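Local coordinates for protein isocitrate dehydrogenase [NAD] subunit 2 (Saccharomyces cerevisiae, PDB 3BLX) that forms, with its partner subunit, the octameric mitochondrial enzyme that oxidises and decarboxylates isocitrate with NAD in the citric acid cycle, and also binds RNA, at residues Leu131-Glu136 / Asp252-Leu257; Ile185-Ser190 / Asp222-Lys227; Leu199-Ala204 / Leu216-Ile221. All coordinates share one frame; numbering follows the deposited sequence.

Contact 1. Residues Leu131-Glu136 / Asp252-Leu257; sequences LVLIRE and DLNSGL
Leu131 and Leu133 of the strand both pack on Asn254, which leaves the helix toward the strand at its CB and meets the leucines with its amide. The two leucines divide the amide between them. Leu131 CD1 lies 3.7 Å from Asn254 OD1. Leu133 comes from the other end of the amide, with its CB 3.8 Å from Asn254 ND2. Each leucine crosses the asparagine at about a right angle. These are van der Waals contacts between methyl or methylene carbons and polar atoms. The CG of Asn254 stands anti to the carbonyl carbon (chi1 -68°), which sets the amide against both leucines.

The purely apolar part is small. One turn further along the helix, Leu257 CD1 meets Leu131 CD1 at 4.1 Å. One methyl of Leu131 therefore serves both helix residues.

Charged groups flank the packing without joining across it. Arg135 NH1 and Asp252 OD1 have opposite charges but stay 6.5 Å apart. Asp252 instead forms a salt bridge with Arg114, and Arg135 donates to Tyr142. By similarity, Arg135 and Arg114 bind substrate, Asp252 binds magnesium, and Tyr142 is critical for catalysis. The contact thus probably sits beside the active site.

The short axes run nearly antiparallel, at 166°, and pass 9.5 Å apart. Strand 130-136 lies inside the mixed sheet, between strands 109-117 and 238-242. Helix 244-258 covers one face of it here. Helix 162-178 packs against Val132, which points away from helix 244-258, and against Ile134.

Contact 2. Residues Ile185-Ser190 / Asp222-Lys227; sequences IVVHKS and DNSVLK
Lys189 and Asp222 form a salt bridge across the contact. NZ of Lys189 lies 3.4 Å from Asp222 OD1, a weak hydrogen bond. Asp222 OD2 is further from Lys189 NZ, at 4.0 Å. The lysine chain is bent at chi2, chi3 and chi4. Its CD and CE also pass near OD1 as it reaches the carboxylate. By similarity, Lys189 is critical for catalysis and Asp222 binds both magnesium and substrate. OD2 also makes a weak hydrogen bond to Thr241 of the neighbouring subunit 1, consistent with an active site shared between subunits.

On the strand side, His188 ND1 donates to Lys189 O at 3.1 Å. The donor stands above the carbonyl plane. This bond ties the ring to the backbone where the strand gives way to loop.

Away from the salt bridge, Val187 CG2 makes a van der Waals contact with Ser224 OG at 3.6 Å. This hydroxyl is also weakly hydrogen-bonded to Leu220 O, one turn back.

Strand 183-188 lies between strands 238-242 and 215-220. Helix 221-230 follows strand 215-220 in the chain and packs over the end of strand 183-188. Leu250 of helix 244-258 touches both Val187 and Val225.

Contact 3. Residues Leu199-Ala204 / Leu216-Ile221; sequences LFVNVA and LETELI
Leu216 opens the contact, packing on Ala204 at the C-terminal end of the 199-204 segment. With chi1 at 176°, CG extends away from the backbone N, and its CD2 branch reaches Ala204. CD2 meets two parts of that residue. Leu216 CD2 lies 3.3 Å from Ala204 O and 4.0 Å from Ala204 CB. The methyl touches both the carbonyl and the side chain of the alanine.

Thr218 is the next residue to meet the helix. Thr218 CG2 meets CG1 of Val201 at 4.0 Å, and the two side chains cross at about a right angle. The methyl is the branch that does the touching, not the hydroxyl.

Glu219 forms a salt bridge with Lys227 and a hydrogen bond with Tyr235. Leu220 is the N-cap residue of helix 221-230, and Ile221 begins that helix and packs on Val187 and Leu250.

The two segments belong to a beta-alpha-beta unit made by strand 183-188, helix 195-208 and strand 215-220. Their contact fastens the crossover helix to the second strand of the unit. The side-chain pairing is between carbon atoms, Leu216 with Ala204 and Thr218 with Val201. The chemistry is therefore that of apolar helix-on-sheet packing, with the charges of Glu217 and Glu219 matched by partners outside the contact.

All three contacts lay a helix on the same mixed sheet. Contact 1 is buried and lies closest to the centre of the chain. Contact 2 is buried too but further out, and contact 3, at the edge strand, is only partly buried. Contacts 2 and 3 hold neighbouring strands, joined by probable backbone hydrogen bonds from Glu219 N to Val186 O and from Ile221 N to His188 O. Contacts 1 and 2 touch where Leu253 packs on Val225. Contact 2 alone has a salt bridge between its segments. Contact 1 sets leucines against an amide, with site residues alongside, whereas contact 3 is largely apolar.

Contact 1. Residues Leu131-Glu136 / Asp252-Leu257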
ATOM      1  N   LEU B 131      48.476  26.219  -4.320  1.00 44.06           N
ATOM      2  CA  LEU B 131      48.180  24.865  -4.749  1.00 33.75           C
ATOM      3  C   LEU B 131      47.839  24.810  -6.222  1.00 33.98           C
ATOM      4  O   LEU B 131      47.226  25.722  -6.751  1.00 35.10           O
ATOM      5  CB  LEU B 131      47.021  24.331  -3.922  1.00 21.53           C
ATOM      6  CG  LEU B 131      47.398  24.196  -2.457  1.00 35.87           C
ATOM      7  CD1 LEU B 131      46.189  23.981  -1.562  1.00 34.56           C
ATOM      8  CD2 LEU B 131      48.412  23.078  -2.307  1.00 24.44           C
ATOM      9  N   VAL B 132      48.245  23.734  -6.885  1.00 34.38           N
ATOM     10  CA  VAL B 132      47.862  23.513  -8.280  1.00 47.02           C
ATOM     11  C   VAL B 132      47.305  22.094  -8.451  1.00 48.51           C
ATOM     12  O   VAL B 132      48.012  21.120  -8.184  1.00 50.20           O
ATOM     13  CB  VAL B 132      49.045  23.743  -9.257  1.00 29.28           C
ATOM     14  CG1 VAL B 132      48.609  23.496 -10.671  1.00 33.49           C
ATOM     15  CG2 VAL B 132      49.550  25.145  -9.128  1.00 37.55           C
ATOM     16  N   LEU B 133      46.043  21.990  -8.883  1.00 40.00           N
ATOM     17  CA  LEU B 133      45.391  20.703  -9.125  1.00 26.59           C
ATOM     18  C   LEU B 133      44.941  20.544 -10.581  1.00 27.34           C
ATOM     19  O   LEU B 133      44.235  21.384 -11.105  1.00 33.61           O
ATOM     20  CB  LEU B 133      44.200  20.535  -8.195  1.00 32.79           C
ATOM     21  CG  LEU B 133      43.420  19.221  -8.333  1.00 37.51           C
ATOM     22  CD1 LEU B 133      44.308  18.051  -8.020  1.00 41.12           C
ATOM     23  CD2 LEU B 133      42.193  19.183  -7.446  1.00 27.24           C
ATOM     24  N   ILE B 134      45.372  19.480 -11.243  1.00 20.01           N
ATOM     25  CA  ILE B 134      44.888  19.180 -12.577  1.00 22.89           C
ATOM     26  C   ILE B 134      43.953  17.964 -12.474  1.00 33.40           C
ATOM     27  O   ILE B 134      44.316  16.928 -11.938  1.00 36.28           O
ATOM     28  CB  ILE B 134      46.030  18.880 -13.568  1.00 26.42           C
ATOM     29  CG1 ILE B 134      46.736  20.162 -13.999  1.00 37.31           C
ATOM     30  CG2 ILE B 134      45.491  18.280 -14.825  1.00 34.88           C
ATOM     31  CD1 ILE B 134      47.650  20.711 -12.998  1.00 37.67           C
ATOM     32  N   ARG B 135      42.729  18.087 -12.965  1.00 35.71           N
ATOM     33  CA  ARG B 135      41.808  16.975 -12.892  1.00 31.64           C
ATOM     34  C   ARG B 135      41.308  16.563 -14.276  1.00 31.02           C
ATOM     35  O   ARG B 135      41.187  17.398 -15.159  1.00 23.60           O
ATOM     36  CB  ARG B 135      40.668  17.305 -11.940  1.00 28.65           C
ATOM     37  CG  ARG B 135      39.466  17.898 -12.594  1.00 38.57           C
ATOM     38  CD  ARG B 135      38.183  17.278 -11.986  1.00 54.75           C
ATOM     39  NE  ARG B 135      36.963  17.991 -12.373  1.00 56.56           N
ATOM     40  CZ  ARG B 135      36.664  19.236 -11.996  1.00 74.00           C
ATOM     41  NH1 ARG B 135      37.483  19.934 -11.210  1.00 54.87           N
ATOM     42  NH2 ARG B 135      35.539  19.799 -12.410  1.00 89.91           N
ATOM     43  N   GLU B 136      41.051  15.264 -14.464  1.00 32.00           N
ATOM     44  CA  GLU B 136      40.497  14.753 -15.721  1.00 36.38           C
ATOM     45  C   GLU B 136      39.027  15.212 -15.898  1.00 41.38           C
ATOM     46  O   GLU B 136      38.285  15.316 -14.929  1.00 20.83           O
ATOM     47  CB  GLU B 136      40.606  13.227 -15.721  1.00 42.99           C
ATOM     48  CG  GLU B 136      40.888  12.590 -17.081  1.00 49.81           C
ATOM     49  CD  GLU B 136      39.669  12.521 -17.992  1.00 66.51           C
ATOM     50  OE1 GLU B 136      38.530  12.521 -17.479  1.00 57.49           O
ATOM     51  OE2 GLU B 136      39.853  12.459 -19.228  1.00 63.07           O
ATOM     52  N   ASP B 252      37.656  22.159  -4.817  1.00 39.85           N
ATOM     53  CA  ASP B 252      36.813  23.027  -3.980  1.00 43.63           C
ATOM     54  C   ASP B 252      37.332  23.142  -2.539  1.00 34.65           C
ATOM     55  O   ASP B 252      37.111  24.134  -1.858  1.00 36.25           O
ATOM     56  CB  ASP B 252      35.349  22.550  -3.988  1.00 48.74           C
ATOM     57  CG  ASP B 252      34.503  23.213  -5.095  1.00 72.10           C
ATOM     58  OD1 ASP B 252      34.983  23.367  -6.248  1.00 52.89           O
ATOM     59  OD2 ASP B 252      33.333  23.567  -4.807  1.00 72.96           O
ATOM     60  N   LEU B 253      38.023  22.113  -2.085  1.00 33.11           N
ATOM     61  CA  LEU B 253      38.703  22.142  -0.806  1.00 31.39           C
ATOM     62  C   LEU B 253      39.943  23.051  -0.869  1.00 28.43           C
ATOM     63  O   LEU B 253      40.241  23.769   0.063  1.00 23.55           O
ATOM     64  CB  LEU B 253      39.086  20.716  -0.426  1.00 31.98           C
ATOM     65  CG  LEU B 253      39.784  20.419   0.879  1.00 26.83           C
ATOM     66  CD1 LEU B 253      39.451  19.021   1.334  1.00 40.07           C
ATOM     67  CD2 LEU B 253      41.247  20.559   0.684  1.00 34.33           C
ATOM     68  N   ASN B 254      40.657  23.018  -1.981  1.00 25.40           N
ATOM     69  CA  ASN B 254      41.781  23.918  -2.191  1.00 37.58           C
ATOM     70  C   ASN B 254      41.348  25.388  -2.158  1.00 37.21           C
ATOM     71  O   ASN B 254      41.992  26.233  -1.547  1.00 45.61           O
ATOM     72  CB  ASN B 254      42.529  23.574  -3.498  1.00 28.35           C
ATOM     73  CG  ASN B 254      43.254  22.227  -3.426  1.00 32.43           C
ATOM     74  OD1 ASN B 254      43.379  21.629  -2.346  1.00 29.64           O
ATOM     75  ND2 ASN B 254      43.743  21.749  -4.571  1.00 25.67           N
ATOM     76  N   SER B 255      40.240  25.687  -2.811  1.00 37.60           N
ATOM     77  CA  SER B 255      39.732  27.047  -2.840  1.00 42.47           C
ATOM     78  C   SER B 255      39.247  27.487  -1.460  1.00 39.47           C
ATOM     79  O   SER B 255      39.244  28.677  -1.140  1.00 38.15           O
ATOM     80  CB  SER B 255      38.630  27.191  -3.900  1.00 29.45           C
ATOM     81  OG  SER B 255      39.185  27.078  -5.203  1.00 38.02           O
ATOM     82  N   GLY B 256      38.838  26.529  -0.641  1.00 40.53           N
ATOM     83  CA  GLY B 256      38.469  26.815   0.738  1.00 26.82           C
ATOM     84  C   GLY B 256      39.705  27.153   1.564  1.00 42.98           C
ATOM     85  O   GLY B 256      39.628  27.898   2.545  1.00 34.72           O
ATOM     86  N   LEU B 257      40.855  26.613   1.162  1.00 36.20           N
ATOM     87  CA  LEU B 257      42.079  26.884   1.877  1.00 40.42           C
ATOM     88  C   LEU B 257      42.590  28.270   1.502  1.00 40.10           C
ATOM     89  O   LEU B 257      42.988  29.050   2.354  1.00 43.58           O
ATOM     90  CB  LEU B 257      43.130  25.818   1.575  1.00 29.95           C
ATOM     91  CG  LEU B 257      42.826  24.465   2.216  1.00 32.71           C
ATOM     92  CD1 LEU B 257      43.808  23.388   1.775  1.00 14.46           C
ATOM     93  CD2 LEU B 257      42.775  24.600   3.719  1.00 22.81           C
TER

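Contact 2. Residues Ile185-Ser190 / Asp222-Lys227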
ATOM      1  N   ILE B 185      52.358  14.961  -7.947  1.00 27.52           N
ATOM      2  CA  ILE B 185      51.727  13.999  -7.060  1.00 39.04           C
ATOM      3  C   ILE B 185      50.434  13.450  -7.669  1.00 33.34           C
ATOM      4  O   ILE B 185      49.496  14.207  -7.925  1.00 28.21           O
ATOM      5  CB  ILE B 185      51.394  14.669  -5.734  1.00 39.23           C
ATOM      6  CG1 ILE B 185      52.683  15.214  -5.104  1.00 35.63           C
ATOM      7  CG2 ILE B 185      50.658  13.711  -4.839  1.00 23.93           C
ATOM      8  CD1 ILE B 185      52.456  15.982  -3.843  1.00 20.69           C
ATOM      9  N   VAL B 186      50.400  12.148  -7.930  1.00 26.34           N
ATOM     10  CA  VAL B 186      49.160  11.504  -8.316  1.00 27.38           C
ATOM     11  C   VAL B 186      48.393  11.162  -7.044  1.00 25.30           C
ATOM     12  O   VAL B 186      48.924  10.489  -6.163  1.00 23.98           O
ATOM     13  CB  VAL B 186      49.387  10.216  -9.110  1.00 23.78           C
ATOM     14  CG1 VAL B 186      48.104   9.468  -9.180  1.00 38.28           C
ATOM     15  CG2 VAL B 186      49.863  10.517 -10.501  1.00 23.55           C
ATOM     16  N   VAL B 187      47.161  11.663  -6.952  1.00 27.01           N
ATOM     17  CA  VAL B 187      46.243  11.373  -5.843  1.00 36.50           C
ATOM     18  C   VAL B 187      45.226  10.298  -6.251  1.00 39.37           C
ATOM     19  O   VAL B 187      44.631  10.370  -7.326  1.00 46.28           O
ATOM     20  CB  VAL B 187      45.504  12.644  -5.369  1.00 32.57           C
ATOM     21  CG1 VAL B 187      44.421  12.310  -4.379  1.00 44.82           C
ATOM     22  CG2 VAL B 187      46.469  13.582  -4.727  1.00 38.22           C
ATOM     23  N   HIS B 188      45.039   9.296  -5.399  1.00 22.23           N
ATOM     24  CA  HIS B 188      44.199   8.166  -5.734  1.00 26.70           C
ATOM     25  C   HIS B 188      43.650   7.573  -4.455  1.00 29.12           C
ATOM     26  O   HIS B 188      44.034   7.992  -3.374  1.00 24.09           O
ATOM     27  CB  HIS B 188      45.024   7.124  -6.468  1.00 29.95           C
ATOM     28  CG  HIS B 188      46.136   6.570  -5.642  1.00 40.96           C
ATOM     29  ND1 HIS B 188      46.081   5.320  -5.070  1.00 51.11           N
ATOM     30  CD2 HIS B 188      47.316   7.113  -5.257  1.00 33.02           C
ATOM     31  CE1 HIS B 188      47.187   5.106  -4.379  1.00 42.45           C
ATOM     32  NE2 HIS B 188      47.949   6.181  -4.472  1.00 31.41           N
ATOM     33  N   LYS B 189      42.741   6.607  -4.581  1.00 37.45           N
ATOM     34  CA  LYS B 189      42.165   5.884  -3.437  1.00 50.62           C
ATOM     35  C   LYS B 189      42.750   4.449  -3.401  1.00 57.18           C
ATOM     36  O   LYS B 189      43.342   4.003  -4.383  1.00 38.24           O
ATOM     37  CB  LYS B 189      40.631   5.876  -3.508  1.00 45.56           C
ATOM     38  CG  LYS B 189      39.916   6.195  -2.199  1.00 72.63           C
ATOM     39  CD  LYS B 189      40.583   5.492  -1.014  1.00 80.19           C
ATOM     40  CE  LYS B 189      39.585   5.123   0.085  1.00 93.24           C
ATOM     41  NZ  LYS B 189      38.945   6.293   0.747  1.00 67.49           N
ATOM     42  N   SER B 190      42.597   3.754  -2.270  1.00 73.94           N
ATOM     43  CA  SER B 190      43.309   2.495  -2.000  1.00 71.76           C
ATOM     44  C   SER B 190      43.603   1.669  -3.250  1.00 68.74           C
ATOM     45  O   SER B 190      42.732   0.998  -3.769  1.00 68.92           O
ATOM     46  CB  SER B 190      42.541   1.640  -0.993  1.00 76.19           C
ATOM     47  OG  SER B 190      43.260   0.457  -0.705  1.00 66.95           O
ATOM     48  N   ASP B 222      43.127  10.171   1.155  1.00 32.90           N
ATOM     49  CA  ASP B 222      43.007  10.366   2.610  1.00 34.04           C
ATOM     50  C   ASP B 222      44.174  11.183   3.168  1.00 37.16           C
ATOM     51  O   ASP B 222      43.972  12.115   3.932  1.00 41.76           O
ATOM     52  CB  ASP B 222      43.000   9.041   3.378  1.00 43.51           C
ATOM     53  CG  ASP B 222      41.968   8.051   2.879  1.00 71.38           C
ATOM     54  OD1 ASP B 222      41.764   7.949   1.653  1.00 83.49           O
ATOM     55  OD2 ASP B 222      41.384   7.342   3.729  1.00 69.06           O
ATOM     56  N   ASN B 223      45.401  10.809   2.810  1.00 34.03           N
ATOM     57  CA  ASN B 223      46.578  11.453   3.378  1.00 36.21           C
ATOM     58  C   ASN B 223      46.734  12.874   2.847  1.00 37.57           C
ATOM     59  O   ASN B 223      47.018  13.817   3.585  1.00 35.90           O
ATOM     60  CB  ASN B 223      47.843  10.628   3.109  1.00 39.81           C
ATOM     61  CG  ASN B 223      47.797   9.244   3.752  1.00 55.11           C
ATOM     62  OD1 ASN B 223      47.186   9.043   4.809  1.00 62.09           O
ATOM     63  ND2 ASN B 223      48.456   8.279   3.112  1.00 55.81           N
ATOM     64  N   SER B 224      46.533  13.024   1.554  1.00 27.31           N
ATOM     65  CA  SER B 224      46.608  14.326   0.939  1.00 27.11           C
ATOM     66  C   SER B 224      45.717  15.325   1.627  1.00 40.03           C
ATOM     67  O   SER B 224      46.163  16.433   1.881  1.00 47.40           O
ATOM     68  CB  SER B 224      46.220  14.254  -0.527  1.00 34.95           C
ATOM     69  OG  SER B 224      47.085  13.387  -1.231  1.00 56.25           O
ATOM     70  N   VAL B 225      44.463  14.982   1.925  1.00 25.64           N
ATOM     71  CA  VAL B 225      43.637  16.002   2.547  1.00 27.57           C
ATOM     72  C   VAL B 225      44.071  16.281   3.969  1.00 30.33           C
ATOM     73  O   VAL B 225      43.981  17.417   4.412  1.00 51.11           O
ATOM     74  CB  VAL B 225      42.073  15.865   2.367  1.00 35.73           C
ATOM     75  CG1 VAL B 225      41.705  14.949   1.203  1.00 29.10           C
ATOM     76  CG2 VAL B 225      41.375  15.492   3.645  1.00 25.66           C
ATOM     77  N   LEU B 226      44.596  15.275   4.665  1.00 33.31           N
ATOM     78  CA  LEU B 226      45.055  15.474   6.032  1.00 27.86           C
ATOM     79  C   LEU B 226      46.256  16.408   6.022  1.00 36.63           C
ATOM     80  O   LEU B 226      46.352  17.314   6.844  1.00 40.32           O
ATOM     81  CB  LEU B 226      45.451  14.153   6.654  1.00 33.42           C
ATOM     82  CG  LEU B 226      45.257  13.961   8.159  1.00 38.67           C
ATOM     83  CD1 LEU B 226      46.475  13.272   8.667  1.00 34.77           C
ATOM     84  CD2 LEU B 226      45.027  15.250   8.935  1.00 25.14           C
ATOM     85  N   LYS B 227      47.165  16.197   5.077  1.00 28.20           N
ATOM     86  CA  LYS B 227      48.366  17.003   5.018  1.00 32.15           C
ATOM     87  C   LYS B 227      48.045  18.422   4.572  1.00 38.12           C
ATOM     88  O   LYS B 227      48.354  19.385   5.275  1.00 39.98           O
ATOM     89  CB  LYS B 227      49.397  16.380   4.080  1.00 44.68           C
ATOM     90  CG  LYS B 227      49.982  15.054   4.569  1.00 47.23           C
ATOM     91  CD  LYS B 227      51.176  14.676   3.682  1.00 70.30           C
ATOM     92  CE  LYS B 227      51.813  13.358   4.121  1.00 97.82           C
ATOM     93  NZ  LYS B 227      53.030  13.020   3.321  1.00 90.81           N
TER

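Contact 3. Residues Leu199-Ala204 / Leu216-Ile221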
ATOM      1  N   LEU B 199      45.075   1.605 -12.342  1.00 37.39           N
ATOM      2  CA  LEU B 199      45.376   1.850 -13.750  1.00 36.30           C
ATOM      3  C   LEU B 199      45.895   3.259 -13.927  1.00 42.51           C
ATOM      4  O   LEU B 199      46.780   3.523 -14.739  1.00 51.51           O
ATOM      5  CB  LEU B 199      44.142   1.594 -14.632  1.00 33.53           C
ATOM      6  CG  LEU B 199      44.143   2.116 -16.070  1.00 30.18           C
ATOM      7  CD1 LEU B 199      43.149   1.337 -16.882  1.00 45.45           C
ATOM      8  CD2 LEU B 199      43.804   3.601 -16.141  1.00 42.04           C
ATOM      9  N   PHE B 200      45.331   4.172 -13.153  1.00 45.85           N
ATOM     10  CA  PHE B 200      45.716   5.563 -13.209  1.00 36.61           C
ATOM     11  C   PHE B 200      47.137   5.739 -12.713  1.00 39.85           C
ATOM     12  O   PHE B 200      47.892   6.464 -13.320  1.00 33.43           O
ATOM     13  CB  PHE B 200      44.761   6.389 -12.370  1.00 27.32           C
ATOM     14  CG  PHE B 200      44.861   7.862 -12.606  1.00 27.61           C
ATOM     15  CD1 PHE B 200      44.299   8.435 -13.736  1.00 37.77           C
ATOM     16  CD2 PHE B 200      45.493   8.680 -11.689  1.00 24.57           C
ATOM     17  CE1 PHE B 200      44.370   9.811 -13.960  1.00 33.02           C
ATOM     18  CE2 PHE B 200      45.568  10.054 -11.902  1.00 39.37           C
ATOM     19  CZ  PHE B 200      45.004  10.619 -13.044  1.00 34.87           C
ATOM     20  N   VAL B 201      47.492   5.068 -11.616  1.00 44.09           N
ATOM     21  CA  VAL B 201      48.847   5.119 -11.069  1.00 26.57           C
ATOM     22  C   VAL B 201      49.869   4.467 -12.007  1.00 35.57           C
ATOM     23  O   VAL B 201      50.949   4.991 -12.186  1.00 39.85           O
ATOM     24  CB  VAL B 201      48.938   4.457  -9.675  1.00 42.26           C
ATOM     25  CG1 VAL B 201      50.398   4.243  -9.272  1.00 32.84           C
ATOM     26  CG2 VAL B 201      48.223   5.304  -8.632  1.00 32.72           C
ATOM     27  N   ASN B 202      49.524   3.336 -12.614  1.00 40.57           N
ATOM     28  CA  ASN B 202      50.425   2.665 -13.546  1.00 41.30           C
ATOM     29  C   ASN B 202      50.733   3.531 -14.744  1.00 38.57           C
ATOM     30  O   ASN B 202      51.849   3.555 -15.215  1.00 39.38           O
ATOM     31  CB  ASN B 202      49.872   1.318 -14.034  1.00 45.26           C
ATOM     32  CG  ASN B 202      49.968   0.229 -12.984  1.00 72.82           C
ATOM     33  OD1 ASN B 202      50.580   0.417 -11.931  1.00 43.89           O
ATOM     34  ND2 ASN B 202      49.350  -0.917 -13.265  1.00 94.78           N
ATOM     35  N   VAL B 203      49.729   4.225 -15.247  1.00 43.52           N
ATOM     36  CA  VAL B 203      49.902   5.109 -16.382  1.00 37.67           C
ATOM     37  C   VAL B 203      50.845   6.262 -16.010  1.00 51.91           C
ATOM     38  O   VAL B 203      51.622   6.739 -16.835  1.00 44.77           O
ATOM     39  CB  VAL B 203      48.536   5.649 -16.827  1.00 34.94           C
ATOM     40  CG1 VAL B 203      48.673   6.964 -17.555  1.00 32.65           C
ATOM     41  CG2 VAL B 203      47.849   4.650 -17.685  1.00 41.60           C
ATOM     42  N   ALA B 204      50.775   6.699 -14.758  1.00 38.40           N
ATOM     43  CA  ALA B 204      51.633   7.755 -14.256  1.00 43.42           C
ATOM     44  C   ALA B 204      53.084   7.302 -14.145  1.00 49.27           C
ATOM     45  O   ALA B 204      53.999   8.079 -14.389  1.00 40.02           O
ATOM     46  CB  ALA B 204      51.132   8.237 -12.904  1.00 30.53           C
ATOM     47  N   LEU B 216      57.956  11.978  -9.502  1.00 46.68           N
ATOM     48  CA  LEU B 216      56.603  11.459  -9.307  1.00 40.97           C
ATOM     49  C   LEU B 216      56.412  10.851  -7.921  1.00 42.10           C
ATOM     50  O   LEU B 216      57.062   9.869  -7.575  1.00 45.51           O
ATOM     51  CB  LEU B 216      56.283  10.395 -10.362  1.00 29.65           C
ATOM     52  CG  LEU B 216      54.931   9.704 -10.198  1.00 43.70           C
ATOM     53  CD1 LEU B 216      53.850  10.746 -10.354  1.00 39.50           C
ATOM     54  CD2 LEU B 216      54.718   8.587 -11.211  1.00 36.76           C
ATOM     55  N   GLU B 217      55.520  11.432  -7.129  1.00 35.87           N
ATOM     56  CA  GLU B 217      55.069  10.776  -5.900  1.00 44.36           C
ATOM     57  C   GLU B 217      53.621  10.377  -6.071  1.00 51.98           C
ATOM     58  O   GLU B 217      52.878  11.024  -6.819  1.00 41.64           O
ATOM     59  CB  GLU B 217      55.193  11.700  -4.691  1.00 37.10           C
ATOM     60  CG  GLU B 217      56.540  12.414  -4.594  1.00 66.27           C
ATOM     61  CD  GLU B 217      56.657  13.294  -3.363  1.00 86.59           C
ATOM     62  OE1 GLU B 217      55.693  13.337  -2.562  1.00 82.69           O
ATOM     63  OE2 GLU B 217      57.717  13.940  -3.198  1.00 82.21           O
ATOM     64  N   THR B 218      53.218   9.312  -5.384  1.00 53.01           N
ATOM     65  CA  THR B 218      51.802   8.954  -5.308  1.00 31.87           C
ATOM     66  C   THR B 218      51.309   9.125  -3.878  1.00 38.00           C
ATOM     67  O   THR B 218      52.066   8.893  -2.924  1.00 44.43           O
ATOM     68  CB  THR B 218      51.528   7.506  -5.790  1.00 49.73           C
ATOM     69  OG1 THR B 218      52.124   6.566  -4.884  1.00 48.88           O
ATOM     70  CG2 THR B 218      52.051   7.293  -7.218  1.00 31.52           C
ATOM     71  N   GLU B 219      50.050   9.530  -3.717  1.00 33.76           N
ATOM     72  CA  GLU B 219      49.528   9.724  -2.369  1.00 40.08           C
ATOM     73  C   GLU B 219      48.053   9.325  -2.233  1.00 30.34           C
ATOM     74  O   GLU B 219      47.267   9.603  -3.136  1.00 32.12           O
ATOM     75  CB  GLU B 219      49.742  11.180  -1.968  1.00 29.06           C
ATOM     76  CG  GLU B 219      49.926  11.397  -0.481  1.00 51.50           C
ATOM     77  CD  GLU B 219      50.592  12.736  -0.186  1.00 87.51           C
ATOM     78  OE1 GLU B 219      50.572  13.636  -1.063  1.00 65.47           O
ATOM     79  OE2 GLU B 219      51.144  12.889   0.925  1.00105.43           O
ATOM     80  N   LEU B 220      47.691   8.679  -1.121  1.00 25.63           N
ATOM     81  CA  LEU B 220      46.298   8.307  -0.866  1.00 31.48           C
ATOM     82  C   LEU B 220      45.530   9.584  -0.685  1.00 33.67           C
ATOM     83  O   LEU B 220      46.009  10.480  -0.011  1.00 29.82           O
ATOM     84  CB  LEU B 220      46.146   7.449   0.393  1.00 29.04           C
ATOM     85  CG  LEU B 220      46.412   5.945   0.317  1.00 47.57           C
ATOM     86  CD1 LEU B 220      45.921   5.244   1.590  1.00 44.50           C
ATOM     87  CD2 LEU B 220      45.773   5.336  -0.929  1.00 42.42           C
ATOM     88  N   ILE B 221      44.349   9.673  -1.278  1.00 25.29           N
ATOM     89  CA  ILE B 221      43.577  10.891  -1.152  1.00 36.91           C
ATOM     90  C   ILE B 221      43.321  11.195   0.327  1.00 30.58           C
ATOM     91  O   ILE B 221      43.360  12.342   0.713  1.00 24.23           O
ATOM     92  CB  ILE B 221      42.280  10.830  -1.941  1.00 37.42           C
ATOM     93  CG1 ILE B 221      41.650  12.216  -2.000  1.00 32.02           C
ATOM     94  CG2 ILE B 221      41.354   9.825  -1.314  1.00 37.99           C
ATOM     95  CD1 ILE B 221      40.299  12.259  -2.580  1.00 33.27           C
TER